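Local atomic coordinates of Ral guanine nucleotide dissociation stimulator-like 2 (Mus musculus, PDB entry 4JGW), a protein that probably acts as a guanine nucleotide exchange factor for small G proteins, associates in vitro with GTP-bound Rap1A and H-Ras, and carries a docking site for SH3 domains. Residues S224-G229 against P244-T249; E216-L221 against V387-G392; H62-R67 against G116-V121. All coordinates share one frame; numbering follows the deposited sequence.

Contact 1. Residues S224-G229 against P244-T249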
loop_
_atom_site.group_PDB
_atom_site.type_symbol
_atom_site.label_atom_id
_atom_site.label_comp_id
_atom_site.label_asym_id
_atom_site.label_seq_id
_atom_site.Cartn_x
_atom_site.Cartn_y
_atom_site.Cartn_z
ATOM N N SER A 224 1.579 -4.589 -3.297
ATOM C CA SER A 224 1.042 -5.225 -4.504
ATOM C C SER A 224 -0.423 -5.651 -4.357
ATOM O O SER A 224 -1.151 -5.742 -5.347
ATOM C CB SER A 224 1.896 -6.424 -4.913
ATOM O OG SER A 224 1.876 -7.438 -3.925
ATOM N N GLN A 225 -0.848 -5.906 -3.122
ATOM C CA GLN A 225 -2.243 -6.254 -2.843
ATOM C C GLN A 225 -3.188 -5.061 -3.040
ATOM O O GLN A 225 -4.405 -5.235 -3.109
ATOM C CB GLN A 225 -2.385 -6.858 -1.442
ATOM C CG GLN A 225 -1.756 -8.244 -1.299
ATOM C CD GLN A 225 -1.828 -8.791 0.118
ATOM O OE1 GLN A 225 -2.428 -8.185 1.006
ATOM N NE2 GLN A 225 -1.219 -9.951 0.333
ATOM N N CYS A 226 -2.618 -3.859 -3.142
ATOM C CA CYS A 226 -3.383 -2.641 -3.424
ATOM C C CYS A 226 -3.727 -2.467 -4.906
ATOM O O CYS A 226 -4.566 -1.632 -5.253
ATOM C CB CYS A 226 -2.625 -1.398 -2.940
ATOM S SG CYS A 226 -2.329 -1.302 -1.169
ATOM N N LEU A 227 -3.078 -3.245 -5.772
ATOM C CA LEU A 227 -3.237 -3.106 -7.225
ATOM C C LEU A 227 -4.661 -3.385 -7.696
ATOM O O LEU A 227 -5.328 -4.293 -7.187
ATOM C CB LEU A 227 -2.248 -4.008 -7.979
ATOM C CG LEU A 227 -0.742 -3.746 -7.827
ATOM C CD1 LEU A 227 0.061 -4.865 -8.478
ATOM C CD2 LEU A 227 -0.328 -2.388 -8.384
ATOM N N GLY A 228 -5.111 -2.597 -8.671
ATOM C CA GLY A 228 -6.461 -2.710 -9.227
ATOM C C GLY A 228 -6.820 -4.106 -9.704
ATOM O O GLY A 228 -7.958 -4.550 -9.537
ATOM N N GLY A 229 -5.841 -4.797 -10.285
ATOM C CA GLY A 229 -6.024 -6.160 -10.790
ATOM C C GLY A 229 -6.186 -7.221 -9.714
ATOM O O GLY A 229 -6.712 -8.305 -9.982
ATOM N N PRO A 244 -5.219 -9.966 2.220
ATOM C CA PRO A 244 -5.517 -9.857 3.651
ATOM C C PRO A 244 -4.933 -8.609 4.316
ATOM O O PRO A 244 -5.563 -8.049 5.215
ATOM C CB PRO A 244 -4.880 -11.126 4.250
ATOM C CG PRO A 244 -4.462 -11.974 3.077
ATOM C CD PRO A 244 -4.226 -11.021 1.956
ATOM N N SER A 245 -3.749 -8.182 3.874
ATOM C CA SER A 245 -3.065 -7.034 4.472
ATOM C C SER A 245 -3.772 -5.708 4.183
ATOM O O SER A 245 -3.691 -4.775 4.978
ATOM C CB SER A 245 -1.597 -6.977 4.030
ATOM O OG SER A 245 -1.474 -6.549 2.682
ATOM N N VAL A 246 -4.458 -5.633 3.042
ATOM C CA VAL A 246 -5.299 -4.479 2.716
ATOM C C VAL A 246 -6.599 -4.547 3.520
ATOM O O VAL A 246 -7.023 -3.551 4.113
ATOM C CB VAL A 246 -5.617 -4.391 1.198
ATOM C CG1 VAL A 246 -6.503 -3.186 0.893
ATOM C CG2 VAL A 246 -4.336 -4.319 0.380
ATOM N N ARG A 247 -7.214 -5.730 3.539
ATOM C CA ARG A 247 -8.456 -5.975 4.278
ATOM C C ARG A 247 -8.325 -5.627 5.761
ATOM O O ARG A 247 -9.210 -4.986 6.326
ATOM C CB ARG A 247 -8.901 -7.432 4.114
ATOM N N ALA A 248 -7.211 -6.031 6.372
ATOM C CA ALA A 248 -6.948 -5.768 7.792
ATOM C C ALA A 248 -6.804 -4.276 8.111
ATOM O O ALA A 248 -7.187 -3.831 9.193
ATOM C CB ALA A 248 -5.718 -6.540 8.257
ATOM N N THR A 249 -6.250 -3.519 7.164
ATOM C CA THR A 249 -6.141 -2.065 7.281
ATOM C C THR A 249 -7.522 -1.403 7.195
ATOM O O THR A 249 -7.819 -0.466 7.943
ATOM C CB THR A 249 -5.202 -1.485 6.188
ATOM O OG1 THR A 249 -3.879 -2.002 6.370
ATOM C CG2 THR A 249 -5.151 0.033 6.249
#
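Gln225 reaches from the 3-10 turn to the start of helix 244-264, where its amide oxygen OE1 accepts from Ser245. The backbone N of Ser245 lies 3.2 Å from Gln225 OE1 and approaches in the carbonyl plane. Ser245 OG also donates to that oxygen, from above the plane, at a distance so short that its exact value is doubtful. A glutamine suits this place because its chain, extended beyond CG, carries a strong acceptor to the first turn of a helix, where backbone N-H groups lack a carbonyl one turn earlier. Ser245 OG is also hydrogen-bonded to Ile222 N, which ties the serine to the chain a few residues before Gln225.

The tightly packed apolar part lies beside this polar grip. Val246 CG2 packs 3.7 Å from Gln225 CB and 3.9 Å from Cys226 SG, and Leu395 of helix 392-404 touches both Val246 and Cys226. On the solvent side the exposed ring of Pro244 crosses the Gln225 side chain at about a right angle. Proline fits a first helical turn, where the N-H it lacks would have no helix carbonyl to bond. One amide oxygen thus serves a first-turn N-H, which restrains the glutamine's rotation, while valine and cysteine supply nonpolar packing.

Contact 2. Residues E216-L221 against V387-G392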
loop_
_atom_site.group_PDB
_atom_site.type_symbol
_atom_site.label_atom_id
_atom_site.label_comp_id
_atom_site.label_asym_id
_atom_site.label_seq_id
_atom_site.Cartn_x
_atom_site.Cartn_y
_atom_site.Cartn_z
ATOM N N GLU A 216 1.224 -0.396 12.633
ATOM C CA GLU A 216 1.679 -1.778 12.462
ATOM C C GLU A 216 0.960 -2.495 11.318
ATOM O O GLU A 216 1.559 -3.329 10.638
ATOM C CB GLU A 216 1.634 -2.582 13.775
ATOM C CG GLU A 216 0.253 -2.866 14.351
ATOM C CD GLU A 216 0.287 -3.792 15.569
ATOM O OE1 GLU A 216 1.376 -4.307 15.917
ATOM O OE2 GLU A 216 -0.784 -4.005 16.180
ATOM N N LEU A 217 -0.309 -2.150 11.101
ATOM C CA LEU A 217 -1.058 -2.645 9.946
ATOM C C LEU A 217 -0.508 -2.074 8.639
ATOM O O LEU A 217 -0.395 -2.790 7.643
ATOM C CB LEU A 217 -2.551 -2.329 10.075
ATOM C CG LEU A 217 -3.352 -3.149 11.091
ATOM C CD1 LEU A 217 -4.691 -2.497 11.340
ATOM C CD2 LEU A 217 -3.536 -4.598 10.646
ATOM N N PHE A 218 -0.162 -0.789 8.652
ATOM C CA PHE A 218 0.406 -0.144 7.474
ATOM C C PHE A 218 1.803 -0.684 7.157
ATOM O O PHE A 218 2.186 -0.768 5.989
ATOM C CB PHE A 218 0.423 1.382 7.627
ATOM C CG PHE A 218 1.063 2.101 6.466
ATOM C CD1 PHE A 218 0.549 1.971 5.176
ATOM C CD2 PHE A 218 2.181 2.903 6.663
ATOM C CE1 PHE A 218 1.143 2.627 4.105
ATOM C CE2 PHE A 218 2.778 3.567 5.598
ATOM C CZ PHE A 218 2.261 3.425 4.315
ATOM N N LEU A 219 2.547 -1.056 8.198
ATOM C CA LEU A 219 3.864 -1.676 8.026
ATOM C C LEU A 219 3.770 -3.110 7.514
ATOM O O LEU A 219 4.662 -3.576 6.802
ATOM C CB LEU A 219 4.671 -1.638 9.328
ATOM C CG LEU A 219 5.265 -0.292 9.743
ATOM C CD1 LEU A 219 6.029 -0.419 11.059
ATOM C CD2 LEU A 219 6.168 0.254 8.650
ATOM N N ASN A 220 2.692 -3.799 7.884
ATOM C CA ASN A 220 2.439 -5.165 7.421
ATOM C C ASN A 220 1.754 -5.213 6.050
ATOM O O ASN A 220 1.497 -6.293 5.513
ATOM C CB ASN A 220 1.618 -5.942 8.457
ATOM C CG ASN A 220 2.415 -6.283 9.709
ATOM O OD1 ASN A 220 3.553 -6.747 9.633
ATOM N ND2 ASN A 220 1.809 -6.067 10.873
ATOM N N LEU A 221 1.462 -4.041 5.491
ATOM C CA LEU A 221 0.814 -3.943 4.186
ATOM C C LEU A 221 1.737 -4.405 3.063
ATOM O O LEU A 221 2.874 -3.945 2.944
ATOM C CB LEU A 221 0.336 -2.511 3.918
ATOM C CG LEU A 221 -0.391 -2.234 2.595
ATOM C CD1 LEU A 221 -1.828 -2.748 2.631
ATOM C CD2 LEU A 221 -0.375 -0.755 2.275
ATOM N N VAL A 387 4.334 8.546 10.135
ATOM C CA VAL A 387 3.183 8.870 9.283
ATOM C C VAL A 387 2.333 7.621 9.012
ATOM O O VAL A 387 2.862 6.514 8.910
ATOM C CB VAL A 387 3.617 9.557 7.944
ATOM C CG1 VAL A 387 4.334 8.574 7.013
ATOM C CG2 VAL A 387 2.425 10.203 7.242
ATOM N N VAL A 388 1.017 7.808 8.934
ATOM C CA VAL A 388 0.103 6.760 8.476
ATOM C C VAL A 388 -0.893 7.379 7.496
ATOM O O VAL A 388 -1.749 8.170 7.896
ATOM C CB VAL A 388 -0.681 6.074 9.634
ATOM C CG1 VAL A 388 -1.547 4.940 9.092
ATOM C CG2 VAL A 388 0.255 5.546 10.708
ATOM N N PRO A 389 -0.778 7.031 6.202
ATOM C CA PRO A 389 -1.707 7.580 5.223
ATOM C C PRO A 389 -3.064 6.886 5.267
ATOM O O PRO A 389 -3.166 5.742 5.724
ATOM C CB PRO A 389 -1.016 7.285 3.891
ATOM C CG PRO A 389 -0.232 6.062 4.145
ATOM C CD PRO A 389 0.205 6.127 5.581
ATOM N N TYR A 390 -4.094 7.588 4.807
ATOM C CA TYR A 390 -5.374 6.961 4.515
ATOM C C TYR A 390 -5.200 6.175 3.221
ATOM O O TYR A 390 -4.945 6.750 2.160
ATOM C CB TYR A 390 -6.489 8.010 4.394
ATOM C CG TYR A 390 -7.793 7.469 3.835
ATOM C CD1 TYR A 390 -8.432 6.377 4.423
ATOM C CD2 TYR A 390 -8.386 8.054 2.716
ATOM C CE1 TYR A 390 -9.623 5.875 3.906
ATOM C CE2 TYR A 390 -9.580 7.563 2.196
ATOM C CZ TYR A 390 -10.192 6.474 2.797
ATOM O OH TYR A 390 -11.375 5.984 2.292
ATOM N N LEU A 391 -5.318 4.855 3.329
ATOM C CA LEU A 391 -5.030 3.948 2.220
ATOM C C LEU A 391 -6.031 4.066 1.066
ATOM O O LEU A 391 -5.675 3.840 -0.093
ATOM C CB LEU A 391 -4.947 2.502 2.724
ATOM C CG LEU A 391 -4.423 1.413 1.778
ATOM C CD1 LEU A 391 -3.036 1.748 1.230
ATOM C CD2 LEU A 391 -4.410 0.071 2.485
ATOM N N GLY A 392 -7.269 4.435 1.392
ATOM C CA GLY A 392 -8.354 4.542 0.411
ATOM C C GLY A 392 -8.039 5.373 -0.820
ATOM O O GLY A 392 -8.503 5.062 -1.916
#
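Phe218 turns one face of its ring to Pro389, whose CD stands 3.7 Å from the ring centroid and 15° off the ring normal, a CH-pi contact. The two side chains cross at about a right angle, so that the proline meets the aromatic face with its CD-CG edge; Pro389 CG lies 3.6 Å from Phe218 CZ, toward the far end of the ring. Proline suits the place because the CD hydrogens, next to the ring nitrogen, are slightly polarised and can point at the pi cloud. With CG anti to the backbone N (chi1 177°), the phenylalanine is carried off helix 203-219 toward the opposing loop. Nearer its root, Phe218 CB packs more loosely against Val388 CG1, at 4.3 Å.

The second pair is built differently. Leu221 and Leu391 reach toward each other tip to tip, CD2 of Leu221 lying 3.8 Å from CD1 of Leu391 and CD1 of Leu221 equally far from CD2 of Leu391. Two forked leucine ends pack methyl to methyl between the helix end and the loop, with no flat group to align. All the touching residues are buried, and the side chains that meet are all apolar. Leu432 and Cys436 of helix 416-436 also touch Phe218, while Gln433 NE2 is hydrogen-bonded to the carbonyl oxygens of Phe218 and Leu221, giving these polar atoms a partner at the helix end. This is hydrophobic core packing of the mainly helical RasGEF (CDC25-homology) domain, joining the end of helix 203-219 to the loop that leads into helix 392-404.

Contact 3. Residues H62-R67 against G116-V121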
loop_
_atom_site.group_PDB
_atom_site.type_symbol
_atom_site.label_atom_id
_atom_site.label_comp_id
_atom_site.label_asym_id
_atom_site.label_seq_id
_atom_site.Cartn_x
_atom_site.Cartn_y
_atom_site.Cartn_z
ATOM N N HIS A 62 14.625 -9.950 -20.716
ATOM C CA HIS A 62 15.026 -8.604 -20.312
ATOM C C HIS A 62 15.382 -8.561 -18.819
ATOM O O HIS A 62 16.323 -7.873 -18.421
ATOM C CB HIS A 62 13.904 -7.613 -20.647
ATOM C CG HIS A 62 14.272 -6.172 -20.457
ATOM N ND1 HIS A 62 15.318 -5.572 -21.123
ATOM C CD2 HIS A 62 13.704 -5.204 -19.699
ATOM C CE1 HIS A 62 15.392 -4.301 -20.770
ATOM N NE2 HIS A 62 14.421 -4.051 -19.908
ATOM N N LEU A 63 14.641 -9.322 -18.012
ATOM C CA LEU A 63 14.889 -9.434 -16.568
ATOM C C LEU A 63 16.304 -9.933 -16.273
ATOM O O LEU A 63 16.985 -9.411 -15.386
ATOM C CB LEU A 63 13.880 -10.395 -15.929
ATOM C CG LEU A 63 13.257 -10.172 -14.542
ATOM C CD1 LEU A 63 12.946 -11.526 -13.897
ATOM C CD2 LEU A 63 14.098 -9.318 -13.603
ATOM N N LEU A 64 16.740 -10.939 -17.029
ATOM C CA LEU A 64 18.003 -11.621 -16.762
ATOM C C LEU A 64 19.171 -11.096 -17.604
ATOM O O LEU A 64 20.261 -11.673 -17.599
ATOM C CB LEU A 64 17.840 -13.142 -16.919
ATOM C CG LEU A 64 16.767 -13.848 -16.078
ATOM C CD1 LEU A 64 16.862 -15.352 -16.254
ATOM C CD2 LEU A 64 16.855 -13.488 -14.598
ATOM N N ASP A 65 18.930 -9.998 -18.316
ATOM C CA ASP A 65 19.966 -9.310 -19.074
ATOM C C ASP A 65 20.768 -8.411 -18.136
ATOM O O ASP A 65 20.199 -7.595 -17.406
ATOM C CB ASP A 65 19.335 -8.492 -20.208
ATOM C CG ASP A 65 20.369 -7.829 -21.115
ATOM O OD1 ASP A 65 21.562 -8.201 -21.067
ATOM O OD2 ASP A 65 19.978 -6.930 -21.887
ATOM N N ALA A 66 22.090 -8.568 -18.170
ATOM C CA ALA A 66 23.009 -7.825 -17.300
ATOM C C ALA A 66 22.965 -6.308 -17.497
ATOM O O ALA A 66 23.275 -5.551 -16.575
ATOM C CB ALA A 66 24.431 -8.342 -17.478
ATOM N N ARG A 67 22.578 -5.879 -18.695
ATOM C CA ARG A 67 22.529 -4.459 -19.057
ATOM C C ARG A 67 21.285 -3.744 -18.531
ATOM O O ARG A 67 21.278 -2.517 -18.403
ATOM C CB ARG A 67 22.591 -4.297 -20.582
ATOM C CG ARG A 67 23.835 -4.881 -21.239
ATOM C CD ARG A 67 23.744 -4.782 -22.758
ATOM N NE ARG A 67 24.856 -5.466 -23.418
ATOM C CZ ARG A 67 26.043 -4.915 -23.670
ATOM N NH1 ARG A 67 26.296 -3.657 -23.320
ATOM N NH2 ARG A 67 26.985 -5.628 -24.276
ATOM N N GLY A 116 24.499 -15.159 -12.663
ATOM C CA GLY A 116 24.765 -14.098 -11.693
ATOM C C GLY A 116 23.643 -13.079 -11.610
ATOM O O GLY A 116 23.281 -12.632 -10.520
ATOM N N VAL A 117 23.090 -12.711 -12.765
ATOM C CA VAL A 117 21.947 -11.801 -12.817
ATOM C C VAL A 117 20.720 -12.465 -12.183
ATOM O O VAL A 117 19.990 -11.825 -11.427
ATOM C CB VAL A 117 21.636 -11.327 -14.262
ATOM C CG1 VAL A 117 20.497 -10.314 -14.271
ATOM C CG2 VAL A 117 22.872 -10.713 -14.901
ATOM N N ALA A 118 20.519 -13.748 -12.480
ATOM C CA ALA A 118 19.401 -14.513 -11.927
ATOM C C ALA A 118 19.474 -14.615 -10.402
ATOM O O ALA A 118 18.474 -14.398 -9.717
ATOM C CB ALA A 118 19.323 -15.898 -12.566
ATOM N N ILE A 119 20.661 -14.937 -9.882
ATOM C CA ILE A 119 20.911 -14.968 -8.438
ATOM C C ILE A 119 20.612 -13.605 -7.808
ATOM O O ILE A 119 19.959 -13.527 -6.764
ATOM C CB ILE A 119 22.377 -15.402 -8.108
ATOM C CG1 ILE A 119 22.684 -16.816 -8.637
ATOM C CG2 ILE A 119 22.676 -15.283 -6.608
ATOM C CD1 ILE A 119 21.727 -17.920 -8.185
ATOM N N SER A 120 21.080 -12.541 -8.459
ATOM C CA SER A 120 20.853 -11.172 -7.997
ATOM C C SER A 120 19.370 -10.782 -8.005
ATOM O O SER A 120 18.882 -10.169 -7.051
ATOM C CB SER A 120 21.675 -10.183 -8.830
ATOM O OG SER A 120 21.366 -8.843 -8.492
ATOM N N VAL A 121 18.666 -11.139 -9.078
ATOM C CA VAL A 121 17.234 -10.860 -9.207
ATOM C C VAL A 121 16.408 -11.633 -8.171
ATOM O O VAL A 121 15.515 -11.067 -7.536
ATOM C CB VAL A 121 16.723 -11.141 -10.650
ATOM C CG1 VAL A 121 15.206 -11.304 -10.687
ATOM C CG2 VAL A 121 17.164 -10.029 -11.595
#
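Leu64 and Val117 bring the two backbones within 5.6 Å, CA to CA, where the chain leaving helix 56-63 passes beside helix 108-128. Leu64 is the first residue to depart from helical geometry. Beyond it Asp65 precedes the turn into the next helix, and its OD1 accepts a weak capping bond from Arg67 N.

Val117 sits against this bend. CG1, anti to the backbone N (chi1 -176°), lies 3.6 Å from the carbonyl oxygen of Leu64, while CG2 meets the CB of Ala66 at 3.8 Å. The branching at CB lets one valine touch two points of the turning chain, and the small Ala66 lets CG2 reach its CA as well as its CB. One turn later Val121 receives Leu63: CD2 of Leu63 is 3.7 Å from both methyls, CG1 and CG2, of Val121, the side chains crossing obliquely. Leu64 takes a different course, laying its CD2 beside Ala118, 3.8 Å from CA and 4.0 Å from CB. Alanine suits this spot because its short side chain admits the leucine methyl right up to the helix backbone.

Within the N-terminal RasGEF (REM) domain, Thr76 of helix 75-82 touches both Leu63 and Val121. Helix 89-101 packs Val96 against Leu64 and Leu100 against Ala118, and His62 meets Phe26 of strand 24-33 edge-to-face, so the corner after helix 56-63 is lodged among three helices and borders a strand.

In the fold
Contacts 1 and 2 belong to the same RasGEF domain, with centres 11 Å apart, and they meet directly. Leu221 joins them: its CD1 packs 3.7 Å from Val246 CG2 of contact 1, while the same side chain takes part in contact 2. Leu217 adds to the junction by touching Ala248 and Thr249, so helices 203-219 and 244-264, successive in the chain, are packed together here. Contact 3 stands apart in the N-terminal REM domain, its centre 29 Å from that of contact 1 and 32 Å from that of contact 2. Even the nearest atoms of contacts 1 and 3 are about 15 Å apart, but strand 414-415 pairs with strand 46-54 and links the two parts.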